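Ras-interacting protein 1 (Homo sapiens, PDB 5KHO) regulates GTPase signalling, cell architecture and adhesion in endothelial cells and is required for blood vessel formation. Local coordinates at residues A24-G29 / F123-R128. Numbering follows the deposited sequence.
Sequences AGLASG and FELRGR
Ala24 and Glu124 bring the two backbones nearest, their CA atoms 6.8 Å apart, and no hydrogen bond links residues 24-29 to residues 123-128. The first segment belongs to the loop joining strands 18-22 and 30-36, the hairpin that opens the ubiquitin-like fold of this Ras-associating domain; the second ends the central strand 120-127, which runs parallel to strand 18-22 and bonds to it through Phe22. The closest approaches are between side chains, and they occur on both faces of the sheet.

On the face covered by helix 43-54, Leu26 CD1 lies 3.8 Å from Leu125 CD1, the two side chains crossing at about a right angle. CG of Leu26 stands anti to the carbonyl carbon (chi1 -57°), which swings the branch toward the strand. Tyr54 touches Leu26, while Ala50 and Leu51 pack on Leu125, evidence that the pair extends the apolar layer between helix and sheet.

On the other face, the CB of Ala24 sits 4.2 Å from Arg126 NH2, over one face of the guanidinium and offset toward its rim. Ala24 CB is also 4.1 Å from Glu124 OE2. Within the strand, a side-on salt bridge from Arg126 to Glu124 supports this contact; Glu124 OE1 lies near the guanidinium plane, yet both donors approach it from one side of the carboxylate plane. A glutamine in place of Glu124 would probably weaken this grip and leave the positive charges of Arg126 and Arg122 less well balanced, since Arg122 pairs with OE2. Arg126 NH1 forms a separate salt bridge with Glu130 OE1. Glu124 OE1 accepts two bent hydrogen bonds, from Arg126 NH2 at 2.8 Å (N-H...O 142°) and from Arg126 NE at 2.9 Å (140°).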
loop_
_atom_site.group_PDB
_atom_site.type_symbol
_atom_site.label_atom_id
_atom_site.label_comp_id
_atom_site.label_asym_id
_atom_site.label_seq_id
_atom_site.Cartn_x
_atom_site.Cartn_y
_atom_site.Cartn_z
ATOM N N ALA B 24 16.353 -3.763 11.864
ATOM C CA ALA B 24 17.075 -2.502 11.676
ATOM C C ALA B 24 17.727 -2.107 13.006
ATOM O O ALA B 24 17.127 -1.398 13.823
ATOM C CB ALA B 24 16.129 -1.415 11.159
ATOM N N GLY B 25 18.942 -2.631 13.210
ATOM C CA GLY B 25 19.705 -2.487 14.450
ATOM C C GLY B 25 19.039 -2.997 15.720
ATOM O O GLY B 25 18.343 -2.244 16.407
ATOM N N LEU B 26 19.239 -4.277 16.024
ATOM C CA LEU B 26 18.918 -4.830 17.348
ATOM C C LEU B 26 20.084 -5.698 17.805
ATOM O O LEU B 26 20.576 -5.563 18.928
ATOM C CB LEU B 26 17.614 -5.644 17.339
ATOM C CG LEU B 26 16.271 -5.064 16.880
ATOM C CD1 LEU B 26 15.245 -6.187 16.760
ATOM C CD2 LEU B 26 15.764 -3.959 17.802
ATOM N N ALA B 27 20.511 -6.586 16.913
ATOM C CA ALA B 27 21.705 -7.378 17.088
ATOM C C ALA B 27 22.625 -7.071 15.907
ATOM O O ALA B 27 22.185 -7.098 14.753
ATOM C CB ALA B 27 21.344 -8.856 17.146
ATOM N N SER B 28 23.888 -6.757 16.201
ATOM C CA SER B 28 24.864 -6.383 15.171
ATOM C C SER B 28 25.084 -7.543 14.203
ATOM O O SER B 28 25.327 -8.672 14.633
ATOM C CB SER B 28 26.194 -5.936 15.795
ATOM O OG SER B 28 27.035 -7.044 16.091
ATOM N N GLY B 29 24.975 -7.249 12.908
ATOM C CA GLY B 29 25.088 -8.252 11.851
ATOM C C GLY B 29 23.771 -8.630 11.187
ATOM O O GLY B 29 23.719 -8.803 9.965
ATOM N N PHE B 123 8.941 -5.215 6.138
ATOM C CA PHE B 123 8.502 -5.236 7.526
ATOM C C PHE B 123 9.693 -5.016 8.450
ATOM O O PHE B 123 10.741 -5.623 8.262
ATOM C CB PHE B 123 7.817 -6.555 7.879
ATOM C CG PHE B 123 6.358 -6.600 7.535
ATOM C CD1 PHE B 123 5.460 -5.702 8.106
ATOM C CD2 PHE B 123 5.871 -7.568 6.654
ATOM C CE1 PHE B 123 4.109 -5.755 7.782
ATOM C CE2 PHE B 123 4.523 -7.629 6.331
ATOM C CZ PHE B 123 3.640 -6.722 6.896
ATOM N N GLU B 124 9.523 -4.144 9.442
ATOM C CA GLU B 124 10.568 -3.851 10.428
ATOM C C GLU B 124 10.122 -4.173 11.861
ATOM O O GLU B 124 8.938 -4.029 12.204
ATOM C CB GLU B 124 11.039 -2.396 10.310
ATOM C CG GLU B 124 11.906 -2.112 9.079
ATOM C CD GLU B 124 12.372 -0.656 8.952
ATOM O OE1 GLU B 124 11.752 0.262 9.541
ATOM O OE2 GLU B 124 13.369 -0.419 8.235
ATOM N N LEU B 125 11.067 -4.642 12.678
ATOM C CA LEU B 125 10.827 -4.796 14.106
ATOM C C LEU B 125 11.490 -3.642 14.831
ATOM O O LEU B 125 12.710 -3.471 14.747
ATOM C CB LEU B 125 11.394 -6.108 14.625
ATOM C CG LEU B 125 10.650 -6.905 15.705
ATOM C CD1 LEU B 125 11.677 -7.492 16.662
ATOM C CD2 LEU B 125 9.581 -6.131 16.464
ATOM N N ARG B 126 10.687 -2.843 15.524
ATOM C CA ARG B 126 11.191 -1.655 16.216
ATOM C C ARG B 126 10.648 -1.508 17.631
ATOM O O ARG B 126 9.569 -2.029 17.952
ATOM C CB ARG B 126 10.865 -0.393 15.415
ATOM C CG ARG B 126 11.751 -0.161 14.202
ATOM C CD ARG B 126 11.357 1.143 13.543
ATOM N NE ARG B 126 11.963 1.305 12.228
ATOM C CZ ARG B 126 13.149 1.861 12.007
ATOM N NH1 ARG B 126 13.893 2.307 13.016
ATOM N NH2 ARG B 126 13.596 1.963 10.762
ATOM N N GLY B 127 11.399 -0.799 18.477
ATOM C CA GLY B 127 10.862 -0.317 19.742
ATOM C C GLY B 127 9.635 0.532 19.450
ATOM O O GLY B 127 9.675 1.397 18.564
ATOM N N ARG B 128 8.544 0.263 20.174
ATOM C CA ARG B 128 7.258 0.945 19.972
ATOM C C ARG B 128 7.336 2.476 20.018
ATOM O O ARG B 128 6.713 3.137 19.194
ATOM C CB ARG B 128 6.209 0.430 20.952
ATOM C CG ARG B 128 4.782 0.688 20.510
ATOM C CD ARG B 128 3.845 -0.281 21.204
ATOM N NE ARG B 128 2.653 -0.549 20.404
ATOM C CZ ARG B 128 2.509 -1.585 19.582
ATOM N NH1 ARG B 128 1.378 -1.741 18.904
ATOM N NH2 ARG B 128 3.485 -2.469 19.433
#